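Local coordinates for DUF2019 domain-containing protein (Rhodopseudomonas palustris, PDB 2I9C) that is of unknown function but belongs to a family related to TPR-like helical repeat proteins, so it possibly acts as a binding scaffold, at residues K79-L82 / K88-E91; A16-V21 / T60-L65; V73-A78 / F102-D107; E50-A53 / Q58-A61. One frame throughout, in Å; residues are numbered along the deposited sequence.

Contact 1 of 4, residues K79-L82 / K88-E91; sequences KLTL and KARE. With ACT (acetate ion), chain C.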
loop_
_atom_site.group_PDB
_atom_site.type_symbol
_atom_site.label_atom_id
_atom_site.label_comp_id
_atom_site.label_asym_id
_atom_site.label_seq_id
_atom_site.Cartn_x
_atom_site.Cartn_y
_atom_site.Cartn_z
ATOM N N LYS A 79 1.255 4.497 -0.040
ATOM C CA LYS A 79 0.471 4.890 -1.234
ATOM C C LYS A 79 -1.036 4.888 -0.991
ATOM O O LYS A 79 -1.736 5.778 -1.433
ATOM C CB LYS A 79 0.806 4.017 -2.451
ATOM C CG LYS A 79 2.150 4.366 -3.059
ATOM C CD LYS A 79 2.652 3.343 -4.033
ATOM C CE LYS A 79 1.950 3.378 -5.368
ATOM N NZ LYS A 79 2.431 2.168 -6.166
ATOM N N LEU A 80 -1.520 3.910 -0.259
ATOM C CA LEU A 80 -2.972 3.748 -0.049
ATOM C C LEU A 80 -3.510 4.544 1.142
ATOM O O LEU A 80 -4.719 4.515 1.422
ATOM C CB LEU A 80 -3.325 2.240 0.124
ATOM C CG LEU A 80 -3.304 1.483 -1.222
ATOM C CD1 LEU A 80 -3.372 -0.041 -1.046
ATOM C CD2 LEU A 80 -4.474 1.931 -2.062
ATOM N N THR A 81 -2.631 5.241 1.861
ATOM C CA THR A 81 -3.106 6.138 2.910
ATOM C C THR A 81 -2.920 7.616 2.582
ATOM O O THR A 81 -3.174 8.473 3.447
ATOM C CB THR A 81 -2.498 5.809 4.296
ATOM O OG1 THR A 81 -1.066 5.774 4.226
ATOM C CG2 THR A 81 -2.972 4.469 4.776
ATOM N N LEU A 82 -2.472 7.943 1.372
ATOM C CA LEU A 82 -2.308 9.369 1.014
ATOM C C LEU A 82 -3.616 10.158 1.161
ATOM O O LEU A 82 -3.585 11.318 1.507
ATOM C CB LEU A 82 -1.757 9.556 -0.403
ATOM C CG LEU A 82 -0.253 9.297 -0.571
ATOM C CD1 LEU A 82 0.035 8.867 -2.038
ATOM C CD2 LEU A 82 0.507 10.565 -0.225
ATOM N N LYS A 88 1.416 12.133 7.034
ATOM C CA LYS A 88 2.056 10.863 7.428
ATOM C C LYS A 88 2.470 9.998 6.225
ATOM O O LYS A 88 3.583 9.440 6.195
ATOM C CB LYS A 88 1.137 10.058 8.356
ATOM C CG LYS A 88 1.069 10.543 9.816
ATOM C CD LYS A 88 0.000 9.758 10.595
ATOM C CE LYS A 88 -0.584 10.586 11.765
ATOM N NZ LYS A 88 -1.901 10.015 12.264
ATOM N N ALA A 89 1.562 9.832 5.274
ATOM C CA ALA A 89 1.844 9.039 4.071
ATOM C C ALA A 89 2.999 9.636 3.262
ATOM O O ALA A 89 3.904 8.902 2.840
ATOM C CB ALA A 89 0.590 8.853 3.197
ATOM N N ARG A 90 2.974 10.950 3.055
ATOM C CA ARG A 90 4.024 11.644 2.305
ATOM C C ARG A 90 5.401 11.455 3.016
ATOM O O ARG A 90 6.410 11.172 2.375
ATOM C CB ARG A 90 3.690 13.146 2.109
ATOM C CG ARG A 90 4.825 13.888 1.427
ATOM C CD ARG A 90 4.589 15.374 1.070
ATOM N NE ARG A 90 5.596 15.699 0.045
ATOM C CZ ARG A 90 5.364 15.812 -1.266
ATOM N NH1 ARG A 90 4.127 15.689 -1.755
ATOM N NH2 ARG A 90 6.384 16.075 -2.083
ATOM N N GLU A 91 5.408 11.619 4.339
ATOM C CA GLU A 91 6.607 11.400 5.160
ATOM C C GLU A 91 7.203 9.989 4.983
ATOM O O GLU A 91 8.431 9.826 4.875
ATOM C CB GLU A 91 6.277 11.673 6.629
ATOM C CG GLU A 91 7.459 11.497 7.619
ATOM C CD GLU A 91 7.056 11.635 9.117
ATOM O OE1 GLU A 91 6.043 11.009 9.558
ATOM O OE2 GLU A 91 7.787 12.362 9.856
HETATM C C ACT C . -2.235 13.443 8.423
HETATM O O ACT C . -1.239 12.733 8.368
HETATM O OXT ACT C . -2.350 14.265 7.488
HETATM C CH3 ACT C . -3.213 13.240 9.514
#

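Contact 2 of 4, residues A16-V21 / T60-L65; sequences ALFAKV and TALLSL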
loop_
_atom_site.group_PDB
_atom_site.type_symbol
_atom_site.label_atom_id
_atom_site.label_comp_id
_atom_site.label_asym_id
_atom_site.label_seq_id
_atom_site.Cartn_x
_atom_site.Cartn_y
_atom_site.Cartn_z
ATOM N N ALA A 16 -4.088 -7.526 8.494
ATOM C CA ALA A 16 -3.145 -8.636 8.549
ATOM C C ALA A 16 -3.064 -9.224 7.139
ATOM O O ALA A 16 -1.991 -9.580 6.687
ATOM C CB ALA A 16 -3.583 -9.726 9.592
ATOM N N LEU A 17 -4.209 -9.376 6.452
ATOM C CA LEU A 17 -4.153 -9.987 5.109
ATOM C C LEU A 17 -3.467 -9.037 4.104
ATOM O O LEU A 17 -2.717 -9.474 3.243
ATOM C CB LEU A 17 -5.555 -10.380 4.620
ATOM C CG LEU A 17 -5.607 -11.102 3.270
ATOM C CD1 LEU A 17 -4.923 -12.537 3.381
ATOM C CD2 LEU A 17 -7.110 -11.214 2.816
ATOM N N PHE A 18 -3.730 -7.742 4.224
ATOM C CA PHE A 18 -3.030 -6.751 3.405
ATOM C C PHE A 18 -1.497 -6.969 3.538
ATOM O O PHE A 18 -0.776 -6.983 2.537
ATOM C CB PHE A 18 -3.416 -5.329 3.856
ATOM C CG PHE A 18 -2.789 -4.209 3.015
ATOM C CD1 PHE A 18 -3.528 -3.553 2.024
ATOM C CD2 PHE A 18 -1.471 -3.823 3.231
ATOM C CE1 PHE A 18 -2.959 -2.511 1.277
ATOM C CE2 PHE A 18 -0.879 -2.804 2.497
ATOM C CZ PHE A 18 -1.627 -2.142 1.522
ATOM N N ALA A 19 -0.986 -7.086 4.763
ATOM C CA ALA A 19 0.457 -7.261 4.918
ATOM C C ALA A 19 0.960 -8.596 4.313
ATOM O O ALA A 19 2.023 -8.639 3.681
ATOM C CB ALA A 19 0.881 -7.154 6.425
ATOM N N LYS A 20 0.200 -9.675 4.526
ATOM C CA LYS A 20 0.584 -10.997 3.994
ATOM C C LYS A 20 0.649 -10.967 2.471
ATOM O O LYS A 20 1.602 -11.467 1.896
ATOM C CB LYS A 20 -0.358 -12.122 4.489
ATOM C CG LYS A 20 0.086 -13.560 4.109
ATOM C CD LYS A 20 -0.969 -14.616 4.434
ATOM C CE LYS A 20 -0.298 -15.946 4.798
ATOM N NZ LYS A 20 -0.773 -17.063 3.936
ATOM N N VAL A 21 -0.360 -10.389 1.816
ATOM C CA VAL A 21 -0.352 -10.392 0.339
ATOM C C VAL A 21 0.712 -9.460 -0.272
ATOM O O VAL A 21 1.225 -9.712 -1.350
ATOM C CB VAL A 21 -1.790 -10.170 -0.325
ATOM C CG1 VAL A 21 -2.801 -11.025 0.306
ATOM C CG2 VAL A 21 -2.214 -8.747 -0.226
ATOM N N THR A 60 -7.258 4.127 7.203
ATOM C CA THR A 60 -6.518 4.633 8.340
ATOM C C THR A 60 -5.846 3.499 9.147
ATOM O O THR A 60 -4.759 3.667 9.711
ATOM C CB THR A 60 -7.461 5.476 9.255
ATOM O OG1 THR A 60 -7.796 6.679 8.557
ATOM C CG2 THR A 60 -6.753 5.897 10.499
ATOM N N ALA A 61 -6.462 2.325 9.156
ATOM C CA ALA A 61 -5.892 1.235 9.897
ATOM C C ALA A 61 -4.572 0.722 9.277
ATOM O O ALA A 61 -3.802 0.057 9.983
ATOM C CB ALA A 61 -6.936 0.087 10.029
ATOM N N LEU A 62 -4.300 1.040 7.990
ATOM C CA LEU A 62 -3.040 0.606 7.336
ATOM C C LEU A 62 -1.807 1.382 7.797
ATOM O O LEU A 62 -0.662 0.989 7.525
ATOM C CB LEU A 62 -3.147 0.706 5.790
ATOM C CG LEU A 62 -4.269 -0.136 5.180
ATOM C CD1 LEU A 62 -4.476 0.292 3.692
ATOM C CD2 LEU A 62 -3.935 -1.636 5.357
ATOM N N LEU A 63 -2.040 2.511 8.461
ATOM C CA LEU A 63 -0.958 3.278 9.029
ATOM C C LEU A 63 -0.060 2.420 9.969
ATOM O O LEU A 63 1.145 2.672 10.044
ATOM C CB LEU A 63 -1.512 4.527 9.749
ATOM C CG LEU A 63 -2.104 5.719 8.960
ATOM C CD1 LEU A 63 -2.664 6.757 9.940
ATOM C CD2 LEU A 63 -1.016 6.415 8.104
ATOM N N SER A 64 -0.634 1.425 10.664
ATOM C CA SER A 64 0.136 0.483 11.530
ATOM C C SER A 64 1.222 -0.277 10.778
ATOM O O SER A 64 2.157 -0.807 11.382
ATOM C CB SER A 64 -0.794 -0.570 12.094
ATOM O OG SER A 64 -1.598 -0.015 13.119
ATOM N N LEU A 65 1.085 -0.355 9.462
ATOM C CA LEU A 65 2.023 -1.082 8.663
ATOM C C LEU A 65 3.261 -0.315 8.233
ATOM O O LEU A 65 4.093 -0.884 7.549
ATOM C CB LEU A 65 1.310 -1.601 7.421
ATOM C CG LEU A 65 0.143 -2.550 7.682
ATOM C CD1 LEU A 65 -0.384 -3.042 6.279
ATOM C CD2 LEU A 65 0.516 -3.762 8.562
#

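Contact 3 of 4, residues V73-A78 / F102-D107; sequences VRLQAA and FPQAGD. With ACT (acetate ion), chain B.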
loop_
_atom_site.group_PDB
_atom_site.type_symbol
_atom_site.label_atom_id
_atom_site.label_comp_id
_atom_site.label_asym_id
_atom_site.label_seq_id
_atom_site.Cartn_x
_atom_site.Cartn_y
_atom_site.Cartn_z
ATOM N N VAL A 73 5.471 -3.687 1.670
ATOM C CA VAL A 73 4.357 -3.436 2.580
ATOM C C VAL A 73 4.333 -1.934 2.908
ATOM O O VAL A 73 3.292 -1.301 2.812
ATOM C CB VAL A 73 4.443 -4.319 3.873
ATOM C CG1 VAL A 73 3.289 -4.040 4.836
ATOM C CG2 VAL A 73 4.364 -5.809 3.470
ATOM N N ARG A 74 5.480 -1.390 3.304
ATOM C CA ARG A 74 5.554 0.007 3.684
ATOM C C ARG A 74 5.131 0.923 2.536
ATOM O O ARG A 74 4.409 1.898 2.773
ATOM C CB ARG A 74 6.982 0.358 4.130
ATOM C CG ARG A 74 7.403 -0.346 5.432
ATOM C CD ARG A 74 8.731 0.244 5.969
ATOM N NE ARG A 74 9.111 -0.414 7.233
ATOM C CZ ARG A 74 10.002 0.044 8.101
ATOM N NH1 ARG A 74 10.633 1.185 7.889
ATOM N NH2 ARG A 74 10.268 -0.647 9.214
ATOM N N LEU A 75 5.642 0.640 1.326
ATOM C CA LEU A 75 5.329 1.416 0.114
ATOM C C LEU A 75 3.835 1.427 -0.183
ATOM O O LEU A 75 3.213 2.473 -0.381
ATOM C CB LEU A 75 6.077 0.863 -1.129
ATOM C CG LEU A 75 5.661 1.473 -2.484
ATOM C CD1 LEU A 75 6.083 2.907 -2.599
ATOM C CD2 LEU A 75 6.353 0.648 -3.581
ATOM N N GLN A 76 3.251 0.247 -0.220
ATOM C CA GLN A 76 1.852 0.126 -0.573
ATOM C C GLN A 76 0.955 0.754 0.487
ATOM O O GLN A 76 -0.041 1.350 0.158
ATOM C CB GLN A 76 1.473 -1.337 -0.837
ATOM C CG GLN A 76 2.042 -1.858 -2.186
ATOM C CD GLN A 76 1.785 -0.896 -3.325
ATOM O OE1 GLN A 76 0.647 -0.560 -3.606
ATOM N NE2 GLN A 76 2.849 -0.446 -3.983
ATOM N N ALA A 77 1.323 0.589 1.748
ATOM C CA ALA A 77 0.567 1.184 2.856
ATOM C C ALA A 77 0.603 2.728 2.787
ATOM O O ALA A 77 -0.428 3.377 2.986
ATOM C CB ALA A 77 1.096 0.679 4.254
ATOM N N ALA A 78 1.756 3.292 2.449
ATOM C CA ALA A 78 1.881 4.727 2.307
ATOM C C ALA A 78 1.131 5.215 1.079
ATOM O O ALA A 78 0.406 6.216 1.132
ATOM C CB ALA A 78 3.363 5.141 2.256
ATOM N N PHE A 102 15.793 -0.087 -3.879
ATOM C CA PHE A 102 15.133 -0.213 -5.168
ATOM C C PHE A 102 14.528 -1.624 -5.359
ATOM O O PHE A 102 15.069 -2.621 -4.866
ATOM C CB PHE A 102 16.080 0.245 -6.295
ATOM C CG PHE A 102 16.278 1.771 -6.315
ATOM C CD1 PHE A 102 17.508 2.328 -5.998
ATOM C CD2 PHE A 102 15.194 2.635 -6.588
ATOM C CE1 PHE A 102 17.690 3.699 -5.989
ATOM C CE2 PHE A 102 15.383 4.026 -6.567
ATOM C CZ PHE A 102 16.625 4.551 -6.265
ATOM N N PRO A 103 13.411 -1.713 -6.086
ATOM C CA PRO A 103 12.757 -0.646 -6.882
ATOM C C PRO A 103 11.695 0.203 -6.124
ATOM O O PRO A 103 11.169 1.162 -6.702
ATOM C CB PRO A 103 12.083 -1.470 -7.991
ATOM C CG PRO A 103 11.568 -2.657 -7.249
ATOM C CD PRO A 103 12.692 -3.000 -6.236
ATOM N N GLN A 104 11.371 -0.151 -4.867
ATOM C CA GLN A 104 10.357 0.595 -4.098
ATOM C C GLN A 104 10.659 2.102 -4.037
ATOM O O GLN A 104 9.723 2.914 -4.136
ATOM C CB GLN A 104 10.212 0.062 -2.653
ATOM C CG GLN A 104 9.417 -1.288 -2.603
ATOM C CD GLN A 104 10.238 -2.483 -3.097
ATOM O OE1 GLN A 104 11.477 -2.449 -3.134
ATOM N NE2 GLN A 104 9.548 -3.548 -3.487
ATOM N N ALA A 105 11.935 2.460 -3.855
ATOM C CA ALA A 105 12.331 3.887 -3.785
ATOM C C ALA A 105 12.019 4.660 -5.083
ATOM O O ALA A 105 11.752 5.861 -5.039
ATOM C CB ALA A 105 13.790 4.007 -3.451
ATOM N N GLY A 106 12.012 3.971 -6.231
ATOM C CA GLY A 106 11.760 4.650 -7.525
ATOM C C GLY A 106 10.265 4.835 -7.680
ATOM O O GLY A 106 9.802 5.865 -8.166
ATOM N N ASP A 107 9.505 3.836 -7.223
ATOM C CA ASP A 107 8.042 3.878 -7.226
ATOM C C ASP A 107 7.619 5.047 -6.301
ATOM O O ASP A 107 6.780 5.855 -6.680
ATOM C CB ASP A 107 7.499 2.507 -6.750
ATOM C CG ASP A 107 5.994 2.352 -6.859
ATOM O OD1 ASP A 107 5.200 3.273 -6.566
ATOM O OD2 ASP A 107 5.554 1.227 -7.159
HETATM C C ACT B . 11.932 3.330 5.481
HETATM O O ACT B . 10.689 2.995 5.487
HETATM O OXT ACT B . 12.745 3.533 6.539
HETATM C CH3 ACT B . 12.353 3.528 4.122
#

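Contact 4 of 4, residues E50-A53 / Q58-A61; sequences ELKA and QRTA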
loop_
_atom_site.group_PDB
_atom_site.type_symbol
_atom_site.label_atom_id
_atom_site.label_comp_id
_atom_site.label_asym_id
_atom_site.label_seq_id
_atom_site.Cartn_x
_atom_site.Cartn_y
_atom_site.Cartn_z
ATOM N N GLU A 50 -12.340 -2.313 0.344
ATOM C CA GLU A 50 -13.224 -2.721 1.433
ATOM C C GLU A 50 -12.997 -1.829 2.689
ATOM O O GLU A 50 -13.943 -1.398 3.331
ATOM C CB GLU A 50 -13.037 -4.217 1.769
ATOM C CG GLU A 50 -13.851 -4.694 2.989
ATOM C CD GLU A 50 -15.368 -4.623 2.792
ATOM O OE1 GLU A 50 -15.889 -4.606 1.636
ATOM O OE2 GLU A 50 -16.065 -4.570 3.809
ATOM N N LEU A 51 -11.739 -1.579 3.033
ATOM C CA LEU A 51 -11.434 -0.781 4.216
ATOM C C LEU A 51 -11.965 0.645 3.986
ATOM O O LEU A 51 -12.565 1.235 4.870
ATOM C CB LEU A 51 -9.919 -0.740 4.458
ATOM C CG LEU A 51 -9.296 -1.987 5.068
ATOM C CD1 LEU A 51 -7.783 -1.950 4.886
ATOM C CD2 LEU A 51 -9.638 -2.039 6.551
ATOM N N LYS A 52 -11.717 1.191 2.801
ATOM C CA LYS A 52 -12.260 2.509 2.436
ATOM C C LYS A 52 -13.799 2.556 2.592
ATOM O O LYS A 52 -14.302 3.508 3.157
ATOM C CB LYS A 52 -11.825 2.921 1.011
ATOM C CG LYS A 52 -12.495 4.234 0.530
ATOM C CD LYS A 52 -12.174 4.593 -0.923
ATOM C CE LYS A 52 -12.674 3.535 -1.884
ATOM N NZ LYS A 52 -13.001 4.081 -3.240
ATOM N N ALA A 53 -14.523 1.514 2.163
ATOM C CA ALA A 53 -16.002 1.479 2.261
ATOM C C ALA A 53 -16.591 1.434 3.660
ATOM O O ALA A 53 -17.807 1.599 3.829
ATOM C CB ALA A 53 -16.597 0.340 1.411
ATOM N N GLN A 58 -11.587 3.163 6.725
ATOM C CA GLN A 58 -10.710 2.351 7.582
ATOM C C GLN A 58 -9.364 2.086 6.900
ATOM O O GLN A 58 -8.551 1.379 7.431
ATOM C CB GLN A 58 -11.370 1.022 7.996
ATOM C CG GLN A 58 -12.474 1.163 9.038
ATOM C CD GLN A 58 -11.993 1.872 10.279
ATOM O OE1 GLN A 58 -10.958 1.497 10.891
ATOM N NE2 GLN A 58 -12.726 2.924 10.665
ATOM N N ARG A 59 -9.101 2.715 5.749
ATOM C CA ARG A 59 -7.707 2.729 5.251
ATOM C C ARG A 59 -6.740 3.296 6.304
ATOM O O ARG A 59 -5.541 3.016 6.273
ATOM C CB ARG A 59 -7.594 3.524 3.936
ATOM C CG ARG A 59 -8.203 2.821 2.736
ATOM C CD ARG A 59 -8.144 3.691 1.456
ATOM N NE ARG A 59 -8.922 4.940 1.555
ATOM C CZ ARG A 59 -9.015 5.848 0.578
ATOM N NH1 ARG A 59 -8.444 5.617 -0.576
ATOM N NH2 ARG A 59 -9.714 6.955 0.741
ATOM N N THR A 60 -7.258 4.127 7.203
ATOM C CA THR A 60 -6.518 4.633 8.340
ATOM C C THR A 60 -5.846 3.499 9.147
ATOM O O THR A 60 -4.759 3.667 9.711
ATOM C CB THR A 60 -7.461 5.476 9.255
ATOM O OG1 THR A 60 -7.796 6.679 8.557
ATOM C CG2 THR A 60 -6.753 5.897 10.499
ATOM N N ALA A 61 -6.462 2.325 9.156
ATOM C CA ALA A 61 -5.892 1.235 9.897
ATOM C C ALA A 61 -4.572 0.722 9.277
ATOM O O ALA A 61 -3.802 0.057 9.983
ATOM C CB ALA A 61 -6.936 0.087 10.029
#

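Contact 1 of 4, residues K79-L82 / K88-E91
The methyl group of Ala89 is the point at which helix 86-99 meets the turn of residues 79-82. Thr81 OG1 lies 3.6 Å from Ala89 CB, and Leu82 adds its backbone CA and one branch of its side chain, with CD2 3.8 Å from the same methyl carbon. That branch also reaches the start of the next residue, Leu82 CD2 lying 4.1 Å from Arg90 N. No hydrogen bond crosses between the segments. The arrangement is the bend of a helical hairpin: a type I turn from Lys79 to Leu82 follows helix 71-79, and the chain comes back as helix 86-99. Thr81 OG1 sits between the backbone N and the carbonyl carbon (chi1 54°), from where it bonds back to Ala77 O in the preceding helical turn. Further out, Leu82 also packs on Cys111 and Leu115 of helix 104-117, and Arg90 pairs through NH2 with Asp116 of that helix and through NE with Glu94, one turn on in its own helix. At the start of helix 86-99 an acetate, probably from the crystallisation liquor, accepts a nearly straight bond from Lys88 N (3.0 Å to its O, 172°) and another from Val87 N.

Contact 2 of 4, residues A16-V21 / T60-L65
Phe18 and Leu62 meet at about a right angle, with a leucine methyl laid on the aromatic face. Leu62 CD2 stands 3.9 Å from the centroid of the Phe18 ring, 19° off its normal, in a CH-pi contact displaced toward the rim; the nearest ring carbon is Phe18 CG at 3.7 Å. The other branch, Leu62 CD1, comes near Phe18 CE1. Leu65, one 3-10 turn further on, approaches the ring obliquely, and its CD1 is packed tightly at 3.3 Å from Phe18 CD2. Its other methyl reaches the residue after Phe18, Leu65 CD2 lying 4.0 Å from Ala19 CB. The ring is carried to the two leucines by a first torsion that sets Phe18 CG opposite the backbone N (chi1 -177°). Leu62 and Leu65 fall on the same side of segment 60-65 because they are three residues apart, the spacing of a 3-10 turn, seen in the bond of 2.9 Å from Leu65 N to Leu62 O. Met44 and Ile47 of helix 34-53 and Gln76 of helix 71-79 also pack against Phe18. The contact is thus part of the hydrophobic core of an all-helical domain, where helix 11-30 is joined to the connection between helices 34-53 and 71-79.

Contact 3 of 4, residues V73-A78 / F102-D107
Leu75 reaches from helix 71-79 to the first turn of helix 104-117, where it meets Gln104 and Asp107. Pro103, preceded by a cis peptide, offers its carbonyl O to both Gly106 N and Asp107 N. Gln104 and Asp107, three residues apart on the helix, both face Leu75. Gln104 touches with the aliphatic part of its side chain, CG lying 3.8 Å from Leu75 CD2. Beyond CG the chain is bent (chi2 75°) and carries the amide off toward the start of helix 71-79, where NE2 bonds to Gln72 OE1. Asp107 comes next, its side chain crossing that of Leu75 at a slant. The carboxylate carbon Asp107 CG is 3.7 Å from Leu75 CD2, yet its charge is met elsewhere, in a salt bridge from OD1 to Lys79. An apolar methyl thus packs against a carboxylate whose polar partner lies one helical turn further along helix 71-79. On another side of that helix, Arg74 NH1 gives a 3.0 Å bond to O of an acetate, probably from the crystallisation liquor, that lies at the guanidinium edge and is also bonded by Gln92 NE2 of helix 86-99. Leu75 further packs on Ile96, so it lies where helices 71-79, 86-99 and 104-117 come together, while Gln104 touches Asp26 of helix 11-30.

Contact 4 of 4, residues E50-A53 / Q58-A61
Gln58 N donates to Leu51 O at 2.8 Å, the one hydrogen bond across this contact, and it ties the 3-10 segment starting at Gln58 to the last turns of helix 34-53. The result is a tight reversal from an alpha helix through a short loop into a 3-10 segment, within an all-helical domain. The bond is bent, with 144° at the hydrogen, and the donor stands 50° out of the carbonyl plane. Beside it, Leu51 crosses Gln58 at about a right angle: Leu51 CD2 lies 3.8 Å from Gln58 CB, and Leu51 CB rests against the peptide leading into Arg59. The amide of Gln58 turns away, and its NE2 bonds to Asp55 O within the intervening loop. The exposed Lys52 runs alongside the buried Arg59, pointing the same way. Their charged ends stay apart, Lys52 NZ being 5.5 Å from Arg59 NH1, and the arginine charge is probably moderated by the salt bridge from its NH2 to Asp57; the same nitrogen also bonds to O of the C-terminal residue, Lys123. These partners would help hold the guanidinium flat against the lysine's aliphatic chain. That chain leaves with CG anti to the backbone N (chi1 174°) and bends at chi3, placing Lys52 CD 3.7 Å above the centre of the Arg59 guanidinium.

The four contacts all lie within one compact helical domain. Contacts 2 and 4 share Thr60 and Ala61 and have centres about 10 Å apart; Leu62 CD2, which lies on the Phe18 ring, is also 3.9 Å from Leu51 CD1. Contact 1 adjoins both: Leu80 CD1 lies 3.4 Å from Phe18 CE1, and Thr81 CG2 packs on Arg59 O. Contacts 1 and 3, centres about 11 Å apart, are joined by the salt bridge of Lys79 NZ to Asp107 OD1 at 3.0 Å. Contact 2 meets contact 3 where Leu65 CB lies 3.9 Å from Ala77 CB, whereas contacts 3 and 4 lie on opposite sides of the chain's centre, without touching. No active site is known, and the two acetates are no evidence of one.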